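Local coordinates for protein beta-N-acetylhexosaminidase (Bacteroides fragilis, PDB 4PYS) that probably removes terminal beta-linked N-acetylhexosamine residues from glycans, as a zinc-binding member of glycoside hydrolase family 20, at residues 43-48 with 101-106; 157-162 with 452-457. All coordinates share one frame; numbering follows the deposited sequence.

Overall arrangement
Interaction 1 belongs to the N-terminal domain and interaction 2 to the catalytic barrel, and helix 96-109 brings them into contact. In interaction 1, helices 43-49 and 96-109 of the N-terminal family 20 domain run alongside each other. Interaction 2 follows later in the sequence, between the end of helix 146-158 and helix 453-462. The two lie about 16 Å apart, centre to centre, yet the segments touch: Tyr101 OH lies 2.7 Å from Met161 O and Ser105 OG 2.8 Å from Lys160 NZ, both probable hydrogen bonds. Helix 96-109 thus sits at the domain interface, joining the smaller domain to the turn that closes the barrel's first helix.

Interaction 1: 43-48 with 101-106; sequences IRLFYE and YAIQSL
Ile103 meets helix 43-49 with two branches, each set against a different residue. Its CG2 methyl lies 4.0 Å from Leu45 CD2, while CD1 reaches Phe46 CB at 3.8 Å. The fork depends on the first torsion: with CG2 anti to the backbone N and CG1 beside it (chi1 -74°), one branch serves each neighbour. Leu45 and Ile103 point in opposite directions and slide past each other, so that Leu45 CD2, and behind it CG, lie against the CG2 branch of Ile103. The Phe46 ring projects out from the side of its helix, and Ile103 CG1 comes to the ring's edge, close to its plane.

These residues pack two almost parallel helices, whose local axes differ in direction by 10° and approach to 10.0 Å, onto the mixed sheet of the alpha/beta domain that precedes the barrel in family 20 enzymes. Helix 43-49 is the link of a beta-alpha-beta crossover between the parallel strands 31-35 and 56-58; Phe46 rests on Met33 and Val56 from these two strands, and Trp69 meets its ring with the two planes nearly perpendicular.

Gln104 follows along helix 96-109. Its chain bends at chi2 (-66°), which brings NE2 to within 3.8 Å of Leu45 CD2, the two side chains crossing at about a right angle. The methyl only packs against this buried amide. The polar ends are satisfied by other residues: OE1 accepts from Arg107 NH1, and NE2 bonds to Ser157 OG of the catalytic domain, two ties that would fix the amide's rotation. Beyond it, Ser105 OG hydrogen-bonds to Tyr80 OH, and Leu106 leans on Ile82, both partners belonging to strand 80-84.

Interaction 2: 157-162 with 452-457; sequences SMLKMN and PRILAL
Leu159 and Met161 press on Ile454 and Leu455 where the first and last helices of the catalytic (beta/alpha)8 barrel come together; the strands ahead of them, 132-138 and 428-435, are parallel neighbours in the barrel sheet. A Schellman motif ends helix 146-158 here. Lys160, at positive phi (63°), is its C-prime residue, with Met161 N directed to Ala156 O and Lys160 N bonded to Ser157 O at 2.9 Å. The reversal leaves Leu159 and Met161, on either side of Lys160, both directed at helix 453-462.

Ile454 receives both of them. Its CG1 is anti to the backbone N (chi1 -164°), which leaves CG2 between N and the carbonyl carbon, and the two branches are shared between the neighbours: CG2 lies 3.9 Å from Leu159 CD1, which also touches CG1, and CG1 is 3.8 Å from Met161 CE. Met161, present as selenomethionine, is extended from CG to its end, a straight arm that delivers the terminal methyl obliquely across the isoleucine. Ile454 CD1 also packs on that methyl, at 3.9 Å, with chi2 at 147°, well short of fully staggered. Farther along helix 453-462, Ala458 lies against both Leu159 and Met161, and Met461 adds to the cover of Met161.

The other methyl branch of Leu159, CD2, is used as well. Leu455 crosses Leu159 at about a right angle, and the two CD2 methyls, of Leu159 and Leu455, meet at 3.6 Å.

Interaction 1: 43-48 with 101-106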
loop_
_atom_site.group_PDB
_atom_site.type_symbol
_atom_site.label_atom_id
_atom_site.label_comp_id
_atom_site.label_asym_id
_atom_site.label_seq_id
_atom_site.Cartn_x
_atom_site.Cartn_y
_atom_site.Cartn_z
ATOM N N ILE A 43 15.479 15.044 1.782
ATOM C CA ILE A 43 16.925 14.943 1.680
ATOM C C ILE A 43 17.525 13.664 2.284
ATOM O O ILE A 43 18.580 13.210 1.842
ATOM C CB ILE A 43 17.618 16.204 2.235
ATOM C CG1 ILE A 43 18.951 16.418 1.525
ATOM C CG2 ILE A 43 17.766 16.134 3.750
ATOM C CD1 ILE A 43 18.815 16.464 0.007
ATOM N N ARG A 44 16.867 13.080 3.283
ATOM C CA ARG A 44 17.364 11.834 3.857
ATOM C C ARG A 44 17.366 10.709 2.812
ATOM O O ARG A 44 18.267 9.862 2.798
ATOM C CB ARG A 44 16.559 11.437 5.095
ATOM C CG ARG A 44 16.941 12.228 6.344
ATOM C CD ARG A 44 16.258 11.686 7.593
ATOM N NE ARG A 44 14.954 12.307 7.816
ATOM C CZ ARG A 44 14.779 13.452 8.471
ATOM N NH1 ARG A 44 15.827 14.103 8.963
ATOM N NH2 ARG A 44 13.560 13.950 8.634
ATOM N N LEU A 45 16.378 10.723 1.922
ATOM C CA LEU A 45 16.318 9.725 0.850
ATOM C C LEU A 45 17.447 9.935 -0.155
ATOM O O LEU A 45 18.053 8.974 -0.640
ATOM C CB LEU A 45 14.962 9.753 0.137
ATOM C CG LEU A 45 14.729 8.688 -0.938
ATOM C CD1 LEU A 45 14.761 7.286 -0.326
ATOM C CD2 LEU A 45 13.408 8.920 -1.672
ATOM N N PHE A 46 17.722 11.196 -0.469
ATOM C CA PHE A 46 18.817 11.526 -1.373
ATOM C C PHE A 46 20.153 11.052 -0.800
ATOM O O PHE A 46 20.972 10.460 -1.513
ATOM C CB PHE A 46 18.857 13.044 -1.626
ATOM C CG PHE A 46 19.968 13.467 -2.540
ATOM C CD1 PHE A 46 19.787 13.453 -3.918
ATOM C CD2 PHE A 46 21.199 13.866 -2.027
ATOM C CE1 PHE A 46 20.808 13.824 -4.770
ATOM C CE2 PHE A 46 22.229 14.239 -2.874
ATOM C CZ PHE A 46 22.034 14.221 -4.250
ATOM N N TYR A 47 20.384 11.315 0.484
ATOM C CA TYR A 47 21.640 10.907 1.117
ATOM C C TYR A 47 21.784 9.385 1.131
ATOM O O TYR A 47 22.881 8.840 1.012
ATOM C CB TYR A 47 21.733 11.441 2.550
ATOM C CG TYR A 47 21.836 12.949 2.673
ATOM C CD1 TYR A 47 22.455 13.714 1.690
ATOM C CD2 TYR A 47 21.313 13.606 3.782
ATOM C CE1 TYR A 47 22.543 15.092 1.809
ATOM C CE2 TYR A 47 21.397 14.974 3.910
ATOM C CZ TYR A 47 22.015 15.714 2.920
ATOM O OH TYR A 47 22.094 17.082 3.051
ATOM N N GLU A 48 20.664 8.698 1.279
ATOM C CA GLU A 48 20.676 7.246 1.357
ATOM C C GLU A 48 20.883 6.571 -0.002
ATOM O O GLU A 48 21.542 5.530 -0.092
ATOM C CB GLU A 48 19.361 6.772 1.982
ATOM C CG GLU A 48 19.264 5.271 2.178
ATOM C CD GLU A 48 17.903 4.852 2.697
ATOM O OE1 GLU A 48 17.450 5.406 3.727
ATOM O OE2 GLU A 48 17.287 3.969 2.067
ATOM N N TYR A 101 9.904 11.597 -5.848
ATOM C CA TYR A 101 9.786 10.839 -7.081
ATOM C C TYR A 101 10.882 11.218 -8.067
ATOM O O TYR A 101 11.383 10.357 -8.792
ATOM C CB TYR A 101 8.376 10.996 -7.676
ATOM C CG TYR A 101 7.323 10.430 -6.740
ATOM C CD1 TYR A 101 7.582 9.286 -5.996
ATOM C CD2 TYR A 101 6.091 11.062 -6.571
ATOM C CE1 TYR A 101 6.625 8.761 -5.112
ATOM C CE2 TYR A 101 5.129 10.545 -5.696
ATOM C CZ TYR A 101 5.411 9.394 -4.975
ATOM O OH TYR A 101 4.472 8.875 -4.097
ATOM N N ALA A 102 11.281 12.490 -8.086
ATOM C CA ALA A 102 12.447 12.876 -8.893
ATOM C C ALA A 102 13.695 12.116 -8.454
ATOM O O ALA A 102 14.494 11.685 -9.285
ATOM C CB ALA A 102 12.689 14.398 -8.825
ATOM N N ILE A 103 13.872 11.963 -7.142
ATOM C CA ILE A 103 15.004 11.209 -6.620
ATOM C C ILE A 103 14.931 9.761 -7.074
ATOM O O ILE A 103 15.944 9.187 -7.447
ATOM C CB ILE A 103 15.076 11.291 -5.070
ATOM C CG1 ILE A 103 15.575 12.683 -4.656
ATOM C CG2 ILE A 103 16.009 10.226 -4.483
ATOM C CD1 ILE A 103 15.335 13.005 -3.177
ATOM N N GLN A 104 13.739 9.175 -7.066
ATOM C CA GLN A 104 13.608 7.791 -7.522
ATOM C C GLN A 104 13.978 7.679 -9.006
ATOM O O GLN A 104 14.589 6.703 -9.427
ATOM C CB GLN A 104 12.184 7.262 -7.295
ATOM C CG GLN A 104 11.759 7.166 -5.836
ATOM C CD GLN A 104 12.559 6.138 -5.042
ATOM O OE1 GLN A 104 13.461 5.471 -5.569
ATOM N NE2 GLN A 104 12.219 6.000 -3.766
ATOM N N SER A 105 13.610 8.676 -9.806
ATOM C CA SER A 105 14.014 8.658 -11.213
ATOM C C SER A 105 15.530 8.827 -11.392
ATOM O O SER A 105 16.135 8.149 -12.228
ATOM C CB SER A 105 13.244 9.707 -12.027
ATOM O OG SER A 105 11.881 9.327 -12.150
ATOM N N LEU A 106 16.139 9.724 -10.620
ATOM C CA LEU A 106 17.588 9.926 -10.698
ATOM C C LEU A 106 18.330 8.636 -10.350
ATOM O O LEU A 106 19.363 8.324 -10.950
ATOM C CB LEU A 106 18.039 11.065 -9.770
ATOM C CG LEU A 106 17.718 12.492 -10.222
ATOM C CD1 LEU A 106 18.053 13.496 -9.118
ATOM C CD2 LEU A 106 18.481 12.832 -11.498
#

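Interaction 2: 157-162 with 452-457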
loop_
_atom_site.group_PDB
_atom_site.type_symbol
_atom_site.label_atom_id
_atom_site.label_comp_id
_atom_site.label_asym_id
_atom_site.label_seq_id
_atom_site.Cartn_x
_atom_site.Cartn_y
_atom_site.Cartn_z
ATOM N N SER A 157 7.954 3.177 -2.499
ATOM C CA SER A 157 8.499 4.484 -2.890
ATOM C C SER A 157 9.280 4.383 -4.190
ATOM O O SER A 157 9.166 5.246 -5.068
ATOM C CB SER A 157 9.424 5.013 -1.794
ATOM O OG SER A 157 9.837 6.343 -2.090
HETATM N N MSE A 158 10.055 3.313 -4.316
HETATM C CA MSE A 158 10.873 3.082 -5.505
HETATM C C MSE A 158 10.014 3.016 -6.763
HETATM O O MSE A 158 10.451 3.413 -7.845
HETATM C CB MSE A 158 11.663 1.768 -5.334
HETATM C CG MSE A 158 12.512 1.384 -6.533
HETATM SE SE MSE A 158 13.391 -0.324 -6.186
HETATM C CE MSE A 158 11.780 -1.458 -6.261
ATOM N N LEU A 159 8.790 2.518 -6.610
ATOM C CA LEU A 159 7.889 2.317 -7.739
ATOM C C LEU A 159 6.898 3.475 -7.850
ATOM O O LEU A 159 5.907 3.392 -8.586
ATOM C CB LEU A 159 7.139 0.995 -7.558
ATOM C CG LEU A 159 8.054 -0.243 -7.620
ATOM C CD1 LEU A 159 7.264 -1.518 -7.424
ATOM C CD2 LEU A 159 8.803 -0.297 -8.929
ATOM N N LYS A 160 7.197 4.551 -7.124
ATOM C CA LYS A 160 6.402 5.787 -7.118
ATOM C C LYS A 160 4.967 5.642 -6.586
ATOM O O LYS A 160 4.092 6.426 -6.929
ATOM C CB LYS A 160 6.425 6.461 -8.502
ATOM C CG LYS A 160 7.858 6.850 -8.939
ATOM C CD LYS A 160 7.812 7.876 -10.085
ATOM C CE LYS A 160 9.191 8.415 -10.441
ATOM N NZ LYS A 160 9.998 7.411 -11.230
HETATM N N MSE A 161 4.738 4.659 -5.724
HETATM C CA MSE A 161 3.466 4.595 -5.005
HETATM C C MSE A 161 3.462 5.590 -3.877
HETATM O O MSE A 161 4.501 6.190 -3.571
HETATM C CB MSE A 161 3.262 3.186 -4.472
HETATM C CG MSE A 161 3.247 2.203 -5.613
HETATM SE SE MSE A 161 2.867 0.423 -4.926
HETATM C CE MSE A 161 3.148 -0.565 -6.597
ATOM N N ASN A 162 2.293 5.814 -3.285
ATOM C CA ASN A 162 2.216 6.773 -2.191
ATOM C C ASN A 162 1.576 6.276 -0.906
ATOM O O ASN A 162 1.568 7.008 0.087
ATOM C CB ASN A 162 1.575 8.110 -2.616
ATOM C CG ASN A 162 0.227 7.948 -3.306
ATOM O OD1 ASN A 162 -0.297 6.841 -3.452
ATOM N ND2 ASN A 162 -0.353 9.083 -3.733
ATOM N N PRO A 452 7.931 -10.226 -10.963
ATOM C CA PRO A 452 7.853 -8.887 -11.554
ATOM C C PRO A 452 6.446 -8.330 -11.695
ATOM O O PRO A 452 6.316 -7.241 -12.216
ATOM C CB PRO A 452 8.421 -9.108 -12.970
ATOM C CG PRO A 452 7.995 -10.513 -13.296
ATOM C CD PRO A 452 8.096 -11.280 -11.987
ATOM N N ARG A 453 5.408 -9.036 -11.268
ATOM C CA ARG A 453 4.063 -8.547 -11.574
ATOM C C ARG A 453 3.729 -7.193 -10.952
ATOM O O ARG A 453 2.934 -6.429 -11.504
ATOM C CB ARG A 453 3.011 -9.601 -11.237
ATOM C CG ARG A 453 3.093 -10.831 -12.156
ATOM C CD ARG A 453 2.170 -11.960 -11.687
ATOM N NE ARG A 453 2.491 -12.343 -10.311
ATOM C CZ ARG A 453 1.730 -13.112 -9.544
ATOM N NH1 ARG A 453 0.592 -13.612 -10.012
ATOM N NH2 ARG A 453 2.109 -13.378 -8.295
ATOM N N ILE A 454 4.348 -6.860 -9.827
ATOM C CA ILE A 454 4.097 -5.524 -9.251
ATOM C C ILE A 454 4.547 -4.389 -10.182
ATOM O O ILE A 454 4.052 -3.263 -10.102
ATOM C CB ILE A 454 4.749 -5.361 -7.855
ATOM C CG1 ILE A 454 4.142 -4.142 -7.142
ATOM C CG2 ILE A 454 6.272 -5.252 -7.961
ATOM C CD1 ILE A 454 4.045 -4.287 -5.668
ATOM N N LEU A 455 5.478 -4.679 -11.087
ATOM C CA LEU A 455 5.946 -3.630 -11.975
ATOM C C LEU A 455 4.845 -3.238 -12.950
ATOM O O LEU A 455 4.761 -2.085 -13.369
ATOM C CB LEU A 455 7.186 -4.101 -12.753
ATOM C CG LEU A 455 8.420 -4.386 -11.900
ATOM C CD1 LEU A 455 9.544 -4.942 -12.767
ATOM C CD2 LEU A 455 8.878 -3.111 -11.222
ATOM N N ALA A 456 4.012 -4.201 -13.326
ATOM C CA ALA A 456 2.909 -3.903 -14.237
ATOM C C ALA A 456 1.864 -3.077 -13.506
ATOM O O ALA A 456 1.286 -2.149 -14.069
ATOM C CB ALA A 456 2.303 -5.182 -14.778
ATOM N N LEU A 457 1.635 -3.406 -12.239
ATOM C CA LEU A 457 0.701 -2.627 -11.421
ATOM C C LEU A 457 1.216 -1.208 -11.209
ATOM O O LEU A 457 0.457 -0.243 -11.345
ATOM C CB LEU A 457 0.443 -3.333 -10.078
ATOM C CG LEU A 457 -0.293 -4.665 -10.246
ATOM C CD1 LEU A 457 -0.348 -5.457 -8.936
ATOM C CD2 LEU A 457 -1.696 -4.437 -10.810
#